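Side-chain contacts in putative methyltransferase (Emericella variicolor, PDB 7DMB), which probably transfers a methyl group from S-adenosyl-L-methionine, acting in trans in calbistrin biosynthesis, and is captured here with the product S-adenosyl-L-homocysteine: residues I344-W349 with P371-A376; R53-E58 with L366-P371. One frame throughout, in Å; residues are numbered along the deposited sequence.

Contact 1: I344-W349 with P371-A376; sequences IPPAEW and PFYYNA
Pro345 CB comes no nearer than 4.4 Å to Tyr373 OH, a loose approach. Pro345 occupies the N-cap position of helix 346-355, and its carbonyl oxygen accepts the backbone N-H of Trp349, with 3.2 Å from Trp349 N to Pro345 O, so the same residue starts the helix and grazes the tyrosine. Pro346, in the first turn, has the largest share of the contact and uses two neighbouring ring carbons for two partners. Its CG meets the methyl group of Ala376, CG to CB 3.6 Å, an apolar touch between buried residues. Its CD lies 3.8 Å from OH of Tyr373, whose side chain comes from the opposite direction. With chi1 at 75°, CG of Tyr373 sits between the backbone N and the carbonyl carbon, and the ring reaches across to place OH against the prolines. That hydroxyl is not left to carbon neighbours, since it is hydrogen-bonded to Ser314. Leu361 of strand 358-366 also touches Pro346, and Leu366 of the same strand touches both Tyr373 and Ala376. Further along, the indole of Trp349 packs on Asn310 and Glu312 of strand 306-313; Ile344 CD1 stands 3.6 Å above the centre of that ring and covers one face. The contact thus seats the first turn of helix 346-355 against the start of strand 375-382, the antiparallel strand inserted between 306-313 and 358-366 in the 3-2-1-4-5-7-6 sheet of the class I, Rossmann-like methyltransferase fold.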
ATOM      1  N   ILE A 344      -8.607   1.443   5.964  1.00 15.69           N
ATOM      2  CA  ILE A 344     -10.073   1.469   5.942  1.00 12.45           C
ATOM      3  C   ILE A 344     -10.571   1.040   4.565  1.00 12.89           C
ATOM      4  O   ILE A 344      -9.864   1.245   3.566  1.00 12.84           O
ATOM      5  CB  ILE A 344     -10.619   2.860   6.323  1.00 17.65           C
ATOM      6  CG1 ILE A 344     -10.012   3.949   5.420  1.00 17.58           C
ATOM      7  CG2 ILE A 344     -10.371   3.145   7.798  1.00 13.57           C
ATOM      8  CD1 ILE A 344     -10.737   5.276   5.462  1.00 13.85           C
ATOM      9  N   PRO A 345     -11.758   0.437   4.461  1.00 10.85           N
ATOM     10  CA  PRO A 345     -12.271  -0.007   3.143  1.00 10.80           C
ATOM     11  C   PRO A 345     -12.826   1.166   2.353  1.00  9.58           C
ATOM     12  O   PRO A 345     -12.950   2.266   2.908  1.00 10.80           O
ATOM     13  CB  PRO A 345     -13.380  -1.010   3.517  1.00  8.18           C
ATOM     14  CG  PRO A 345     -13.899  -0.483   4.866  1.00  8.39           C
ATOM     15  CD  PRO A 345     -12.666   0.071   5.570  1.00 11.48           C
ATOM     16  N   PRO A 346     -13.196   0.973   1.072  1.00 11.06           N
ATOM     17  CA  PRO A 346     -13.605   2.128   0.244  1.00 14.26           C
ATOM     18  C   PRO A 346     -14.807   2.910   0.768  1.00 17.50           C
ATOM     19  O   PRO A 346     -14.821   4.144   0.659  1.00 13.06           O
ATOM     20  CB  PRO A 346     -13.904   1.486  -1.121  1.00 14.43           C
ATOM     21  CG  PRO A 346     -13.081   0.259  -1.157  1.00 12.99           C
ATOM     22  CD  PRO A 346     -12.991  -0.239   0.246  1.00 11.78           C
ATOM     23  N   ALA A 347     -15.824   2.236   1.316  1.00 14.47           N
ATOM     24  CA  ALA A 347     -16.979   2.961   1.844  1.00 19.21           C
ATOM     25  C   ALA A 347     -16.544   4.002   2.866  1.00 19.59           C
ATOM     26  O   ALA A 347     -17.111   5.101   2.929  1.00 22.03           O
ATOM     27  CB  ALA A 347     -17.991   1.994   2.471  1.00 22.56           C
ATOM     28  N   GLU A 348     -15.513   3.690   3.652  1.00 16.86           N
ATOM     29  CA  GLU A 348     -15.030   4.670   4.617  1.00 18.75           C
ATOM     30  C   GLU A 348     -14.272   5.797   3.925  1.00 17.43           C
ATOM     31  O   GLU A 348     -14.435   6.968   4.292  1.00 17.69           O
ATOM     32  CB  GLU A 348     -14.165   3.993   5.679  1.00 17.76           C
ATOM     33  CG  GLU A 348     -13.996   4.806   6.986  1.00 21.84           C
ATOM     34  CD  GLU A 348     -15.275   5.523   7.466  1.00 25.02           C
ATOM     35  OE1 GLU A 348     -15.176   6.706   7.890  1.00 21.45           O
ATOM     36  OE2 GLU A 348     -16.366   4.904   7.436  1.00 25.07           O
ATOM     37  N   TRP A 349     -13.450   5.475   2.918  1.00 16.02           N
ATOM     38  CA  TRP A 349     -12.789   6.529   2.146  1.00 16.45           C
ATOM     39  C   TRP A 349     -13.822   7.479   1.546  1.00 11.55           C
ATOM     40  O   TRP A 349     -13.717   8.696   1.700  1.00 13.36           O
ATOM     41  CB  TRP A 349     -11.904   5.927   1.057  1.00 12.86           C
ATOM     42  CG  TRP A 349     -10.604   5.367   1.586  1.00 14.25           C
ATOM     43  CD1 TRP A 349     -10.280   4.042   1.748  1.00 12.98           C
ATOM     44  CD2 TRP A 349      -9.468   6.116   2.039  1.00 11.64           C
ATOM     45  NE1 TRP A 349      -9.011   3.925   2.269  1.00 15.30           N
ATOM     46  CE2 TRP A 349      -8.484   5.179   2.450  1.00 12.20           C
ATOM     47  CE3 TRP A 349      -9.187   7.487   2.143  1.00 13.06           C
ATOM     48  CZ2 TRP A 349      -7.246   5.568   2.977  1.00  8.86           C
ATOM     49  CZ3 TRP A 349      -7.945   7.877   2.644  1.00 14.24           C
ATOM     50  CH2 TRP A 349      -6.994   6.916   3.066  1.00 13.86           C
ATOM     51  N   PRO A 371     -13.951 -11.680  -1.426  1.00 21.89           N
ATOM     52  CA  PRO A 371     -13.483 -10.766  -0.386  1.00 20.21           C
ATOM     53  C   PRO A 371     -11.968 -10.726  -0.204  1.00 18.01           C
ATOM     54  O   PRO A 371     -11.512  -9.912   0.597  1.00 19.69           O
ATOM     55  CB  PRO A 371     -14.145 -11.335   0.867  1.00 18.94           C
ATOM     56  CG  PRO A 371     -14.087 -12.809   0.628  1.00 20.85           C
ATOM     57  CD  PRO A 371     -14.248 -13.014  -0.869  1.00 17.48           C
ATOM     58  N   PHE A 372     -11.202 -11.570  -0.901  1.00 17.22           N
ATOM     59  CA  PHE A 372      -9.772 -11.710  -0.610  1.00 19.18           C
ATOM     60  C   PHE A 372      -8.975 -10.874  -1.608  1.00 18.83           C
ATOM     61  O   PHE A 372      -8.342 -11.372  -2.540  1.00 14.90           O
ATOM     62  CB  PHE A 372      -9.361 -13.182  -0.593  1.00 15.06           C
ATOM     63  CG  PHE A 372      -9.849 -13.917   0.637  1.00 16.86           C
ATOM     64  CD1 PHE A 372     -10.690 -15.010   0.531  1.00 17.77           C
ATOM     65  CD2 PHE A 372      -9.487 -13.482   1.906  1.00 17.01           C
ATOM     66  CE1 PHE A 372     -11.143 -15.680   1.669  1.00 20.63           C
ATOM     67  CE2 PHE A 372      -9.939 -14.144   3.055  1.00 17.04           C
ATOM     68  CZ  PHE A 372     -10.767 -15.240   2.932  1.00 17.72           C
ATOM     69  N   TYR A 373      -9.026  -9.567  -1.391  1.00 20.36           N
ATOM     70  CA  TYR A 373      -8.250  -8.594  -2.136  1.00 13.57           C
ATOM     71  C   TYR A 373      -7.317  -7.895  -1.155  1.00 16.09           C
ATOM     72  O   TYR A 373      -7.460  -8.024   0.066  1.00 11.08           O
ATOM     73  CB  TYR A 373      -9.171  -7.596  -2.857  1.00 11.78           C
ATOM     74  CG  TYR A 373      -9.804  -6.566  -1.956  1.00 13.22           C
ATOM     75  CD1 TYR A 373      -9.186  -5.333  -1.713  1.00 13.71           C
ATOM     76  CD2 TYR A 373     -11.017  -6.821  -1.326  1.00 17.96           C
ATOM     77  CE1 TYR A 373      -9.768  -4.391  -0.871  1.00 15.38           C
ATOM     78  CE2 TYR A 373     -11.605  -5.882  -0.485  1.00 15.63           C
ATOM     79  CZ  TYR A 373     -10.986  -4.676  -0.253  1.00 14.47           C
ATOM     80  OH  TYR A 373     -11.598  -3.773   0.600  1.00 10.50           O
ATOM     81  N   TYR A 374      -6.332  -7.167  -1.690  1.00 14.40           N
ATOM     82  CA  TYR A 374      -5.443  -6.383  -0.840  1.00 14.70           C
ATOM     83  C   TYR A 374      -5.667  -4.884  -0.998  1.00 14.92           C
ATOM     84  O   TYR A 374      -6.069  -4.225  -0.031  1.00 17.55           O
ATOM     85  CB  TYR A 374      -3.974  -6.780  -1.099  1.00 14.42           C
ATOM     86  CG  TYR A 374      -3.535  -7.896  -0.157  1.00 13.74           C
ATOM     87  CD1 TYR A 374      -2.947  -7.605   1.077  1.00 12.73           C
ATOM     88  CD2 TYR A 374      -3.751  -9.241  -0.478  1.00 15.14           C
ATOM     89  CE1 TYR A 374      -2.553  -8.622   1.951  1.00 13.77           C
ATOM     90  CE2 TYR A 374      -3.373 -10.266   0.402  1.00 17.68           C
ATOM     91  CZ  TYR A 374      -2.773  -9.948   1.612  1.00 13.80           C
ATOM     92  OH  TYR A 374      -2.387 -10.943   2.487  1.00 16.05           O
ATOM     93  N   ASN A 375      -5.487  -4.342  -2.207  1.00 14.76           N
ATOM     94  CA  ASN A 375      -5.622  -2.916  -2.489  1.00 13.11           C
ATOM     95  C   ASN A 375      -6.980  -2.584  -3.115  1.00 12.71           C
ATOM     96  O   ASN A 375      -7.437  -3.266  -4.040  1.00 12.47           O
ATOM     97  CB  ASN A 375      -4.528  -2.462  -3.455  1.00 10.44           C
ATOM     98  CG  ASN A 375      -3.258  -2.044  -2.766  1.00 12.45           C
ATOM     99  OD1 ASN A 375      -3.284  -1.413  -1.723  1.00 13.97           O
ATOM    100  ND2 ASN A 375      -2.125  -2.360  -3.378  1.00 14.85           N
ATOM    101  N   ALA A 376      -7.596  -1.497  -2.647  1.00 12.29           N
ATOM    102  CA  ALA A 376      -8.641  -0.812  -3.407  1.00 16.96           C
ATOM    103  C   ALA A 376      -8.024   0.346  -4.206  1.00 11.31           C
ATOM    104  O   ALA A 376      -7.337   1.202  -3.639  1.00 10.03           O
ATOM    105  CB  ALA A 376      -9.746  -0.293  -2.483  1.00  8.38           C
TER

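Contact 2: R53-E58 with L366-P371; sequences RESQSE and LDSEPP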
ATOM      1  N   ARG A  53      -4.331 -10.572 -12.342  1.00 20.54           N
ATOM      2  CA  ARG A  53      -4.354 -12.032 -12.385  1.00 20.17           C
ATOM      3  C   ARG A  53      -5.170 -12.553 -11.206  1.00 24.31           C
ATOM      4  O   ARG A  53      -5.507 -11.810 -10.274  1.00 21.71           O
ATOM      5  CB  ARG A  53      -2.932 -12.604 -12.356  1.00 19.35           C
ATOM      6  CG  ARG A  53      -2.208 -12.237 -11.072  1.00 20.89           C
ATOM      7  CD  ARG A  53      -0.854 -12.888 -10.906  1.00 23.47           C
ATOM      8  NE  ARG A  53      -0.248 -12.436  -9.657  1.00 19.41           N
ATOM      9  CZ  ARG A  53       0.377 -11.269  -9.531  1.00 21.93           C
ATOM     10  NH1 ARG A  53       0.474 -10.454 -10.587  1.00 16.63           N
ATOM     11  NH2 ARG A  53       0.899 -10.918  -8.360  1.00 15.83           N
ATOM     12  N   GLU A  54      -5.508 -13.844 -11.278  1.00 24.98           N
ATOM     13  CA  GLU A  54      -6.031 -14.560 -10.120  1.00 25.85           C
ATOM     14  C   GLU A  54      -4.898 -14.757  -9.127  1.00 21.85           C
ATOM     15  O   GLU A  54      -3.789 -15.128  -9.507  1.00 25.05           O
ATOM     16  CB  GLU A  54      -6.619 -15.908 -10.538  1.00 25.55           C
ATOM     17  CG  GLU A  54      -7.764 -16.395  -9.668  1.00 31.82           C
ATOM     18  CD  GLU A  54      -7.291 -17.232  -8.475  1.00 39.24           C
ATOM     19  OE1 GLU A  54      -8.148 -17.686  -7.684  1.00 40.69           O
ATOM     20  OE2 GLU A  54      -6.063 -17.439  -8.324  1.00 39.06           O
ATOM     21  N   SER A  55      -5.155 -14.485  -7.856  1.00 19.86           N
ATOM     22  CA  SER A  55      -4.057 -14.412  -6.901  1.00 20.44           C
ATOM     23  C   SER A  55      -4.294 -15.226  -5.635  1.00 18.87           C
ATOM     24  O   SER A  55      -3.528 -15.085  -4.678  1.00 18.77           O
ATOM     25  CB  SER A  55      -3.785 -12.952  -6.540  1.00 15.23           C
ATOM     26  OG  SER A  55      -4.853 -12.416  -5.792  1.00 17.97           O
ATOM     27  N   GLN A  56      -5.321 -16.077  -5.608  1.00 18.72           N
ATOM     28  CA  GLN A  56      -5.637 -16.826  -4.399  1.00 26.29           C
ATOM     29  C   GLN A  56      -4.510 -17.770  -3.988  1.00 19.58           C
ATOM     30  O   GLN A  56      -4.287 -17.972  -2.793  1.00 17.27           O
ATOM     31  CB  GLN A  56      -6.944 -17.591  -4.593  1.00 25.13           C
ATOM     32  CG  GLN A  56      -8.155 -16.654  -4.782  1.00 29.95           C
ATOM     33  CD  GLN A  56      -8.359 -15.689  -3.613  1.00 29.47           C
ATOM     34  OE1 GLN A  56      -8.443 -14.469  -3.804  1.00 29.04           O
ATOM     35  NE2 GLN A  56      -8.451 -16.234  -2.399  1.00 22.46           N
ATOM     36  N   SER A  57      -3.788 -18.346  -4.949  1.00 19.01           N
ATOM     37  CA  SER A  57      -2.693 -19.248  -4.605  1.00 22.74           C
ATOM     38  C   SER A  57      -1.580 -18.515  -3.866  1.00 21.26           C
ATOM     39  O   SER A  57      -1.144 -18.950  -2.794  1.00 15.29           O
ATOM     40  CB  SER A  57      -2.139 -19.921  -5.861  1.00 22.22           C
ATOM     41  OG  SER A  57      -2.939 -21.023  -6.227  1.00 24.11           O
ATOM     42  N   GLU A  58      -1.084 -17.410  -4.435  1.00 17.67           N
ATOM     43  CA  GLU A  58       0.020 -16.711  -3.782  1.00 18.15           C
ATOM     44  C   GLU A  58      -0.416 -16.093  -2.459  1.00 16.17           C
ATOM     45  O   GLU A  58       0.384 -16.038  -1.519  1.00 15.86           O
ATOM     46  CB  GLU A  58       0.609 -15.642  -4.709  1.00 20.22           C
ATOM     47  CG  GLU A  58      -0.319 -14.488  -5.073  1.00 16.13           C
ATOM     48  CD  GLU A  58       0.207 -13.703  -6.282  1.00 16.64           C
ATOM     49  OE1 GLU A  58       0.039 -14.184  -7.409  1.00 20.31           O
ATOM     50  OE2 GLU A  58       0.797 -12.617  -6.103  1.00 17.81           O
ATOM     51  N   LEU A 366     -10.975  -3.265  -7.395  1.00 15.03           N
ATOM     52  CA  LEU A 366     -10.167  -4.015  -6.453  1.00 17.48           C
ATOM     53  C   LEU A 366      -9.108  -4.817  -7.205  1.00 16.70           C
ATOM     54  O   LEU A 366      -9.256  -5.133  -8.384  1.00 19.66           O
ATOM     55  CB  LEU A 366     -11.045  -4.936  -5.599  1.00 16.23           C
ATOM     56  CG  LEU A 366     -12.226  -4.283  -4.868  1.00 16.35           C
ATOM     57  CD1 LEU A 366     -12.993  -5.314  -4.047  1.00 19.44           C
ATOM     58  CD2 LEU A 366     -11.795  -3.105  -3.983  1.00 16.40           C
ATOM     59  N   ASP A 367      -8.023  -5.129  -6.512  1.00 17.05           N
ATOM     60  CA  ASP A 367      -6.941  -5.891  -7.116  1.00 15.75           C
ATOM     61  C   ASP A 367      -7.200  -7.403  -7.115  1.00 17.15           C
ATOM     62  O   ASP A 367      -6.294  -8.181  -7.439  1.00 17.66           O
ATOM     63  CB  ASP A 367      -5.624  -5.556  -6.410  1.00 12.47           C
ATOM     64  CG  ASP A 367      -5.530  -6.120  -4.993  1.00 15.37           C
ATOM     65  OD1 ASP A 367      -6.486  -6.774  -4.483  1.00 13.03           O
ATOM     66  OD2 ASP A 367      -4.456  -5.892  -4.382  1.00 15.72           O
ATOM     67  N   SER A 368      -8.409  -7.817  -6.748  1.00 18.25           N
ATOM     68  CA  SER A 368      -8.858  -9.203  -6.714  1.00 19.12           C
ATOM     69  C   SER A 368     -10.367  -9.195  -6.537  1.00 20.28           C
ATOM     70  O   SER A 368     -10.931  -8.230  -6.022  1.00 19.16           O
ATOM     71  CB  SER A 368      -8.210  -9.995  -5.573  1.00 18.46           C
ATOM     72  OG  SER A 368      -8.446 -11.378  -5.755  1.00 24.29           O
ATOM     73  N   GLU A 369     -11.011 -10.283  -6.949  1.00 23.40           N
ATOM     74  CA  GLU A 369     -12.435 -10.444  -6.658  1.00 28.31           C
ATOM     75  C   GLU A 369     -12.633 -10.563  -5.149  1.00 23.94           C
ATOM     76  O   GLU A 369     -11.899 -11.313  -4.489  1.00 23.87           O
ATOM     77  CB  GLU A 369     -13.021 -11.676  -7.351  1.00 26.99           C
ATOM     78  CG  GLU A 369     -12.514 -11.941  -8.755  1.00 32.08           C
ATOM     79  CD  GLU A 369     -11.242 -12.780  -8.759  1.00 42.77           C
ATOM     80  OE1 GLU A 369     -10.139 -12.213  -8.972  1.00 36.96           O
ATOM     81  OE2 GLU A 369     -11.345 -14.008  -8.525  1.00 46.88           O
ATOM     82  N   PRO A 370     -13.598  -9.853  -4.573  1.00 19.82           N
ATOM     83  CA  PRO A 370     -13.817  -9.915  -3.130  1.00 24.13           C
ATOM     84  C   PRO A 370     -14.163 -11.330  -2.702  1.00 17.24           C
ATOM     85  O   PRO A 370     -14.644 -12.128  -3.516  1.00 21.46           O
ATOM     86  CB  PRO A 370     -15.000  -8.956  -2.912  1.00 24.07           C
ATOM     87  CG  PRO A 370     -15.130  -8.178  -4.173  1.00 21.11           C
ATOM     88  CD  PRO A 370     -14.634  -9.059  -5.254  1.00 23.74           C
ATOM     89  N   PRO A 371     -13.951 -11.680  -1.426  1.00 21.89           N
ATOM     90  CA  PRO A 371     -13.483 -10.766  -0.386  1.00 20.21           C
ATOM     91  C   PRO A 371     -11.968 -10.726  -0.204  1.00 18.01           C
ATOM     92  O   PRO A 371     -11.512  -9.912   0.597  1.00 19.69           O
ATOM     93  CB  PRO A 371     -14.145 -11.335   0.867  1.00 18.94           C
ATOM     94  CG  PRO A 371     -14.087 -12.809   0.628  1.00 20.85           C
ATOM     95  CD  PRO A 371     -14.248 -13.014  -0.869  1.00 17.48           C
TER
HETATM   96  O   HOH W   1      -6.021 -10.815  -7.708  1.00 19.43           O
HETATM   97  O   HOH W   2      -7.928 -13.696  -7.009  1.00 21.33           O
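Ser55 and Ser368 face each other with their hydroxyls 3.7 Å apart, OG to OG, where the residues leading into helix 56-79 meet the hairpin loop between the last two strands of the methyltransferase sheet. No direct hydrogen bond spans the two segments; two waters do the joining. Ser55 OG lies between its own backbone N and carbonyl carbon (chi1 68°), whereas Ser368 OG is turned opposite its backbone N (chi1 -167°), and these rotations bring Ser55 OG to 2.8 Å from one water, which Ser368 OG meets only weakly. That water also lies within hydrogen-bonding distance of the carbonyl oxygens of Arg53 and Asp367, while Ser55 OG bonds to Gln59 as well. The second water accepts from Ser55 N and binds Ser368 OG at 2.7 Å, with only a weak link to Glu369 OE1. The chain of Gln56 is bent at chi2, and its amide end approaches the Ser368 hydroxyl. Glu54 and Glu369 carry like charges, with Glu54 OE1 4.9 Å from Glu369 OE2. Glu54 instead bends to accept Gln56 N from above its carboxylate plane. Arg53 points away from the loop and extends to Glu58, whose carboxylate also accepts from Tyr138 and Trp179. The guanidinium grips it side-on, with Arg53 NE 2.9 Å from Glu58 OE1 and Arg53 NH2 2.8 Å from Glu58 OE2, the latter bond nearly straight at 176°.

How the contacts relate
From the N terminus the chain first reaches 53-58, at the start of helix 56-79, and comes back to it at 366-371, so contact 2 closes a loop of 307 residues that takes in most of the fold. Contact 1 closes a short one: from 344-349 the chain runs through helix 346-355 and strand 358-366 and back at 371-376. The two loops cross, because 344-349 comes before 366-371 and 371-376 follows it; Pro371 belongs to both. Asp367 joins them, probably hydrogen-bonding through its two carboxylate oxygens to the backbone N of Tyr374 and Asn375. Together, contact 2 ties the hairpin to the start of helix 56-79 and contact 1 ties it to helix 346-355.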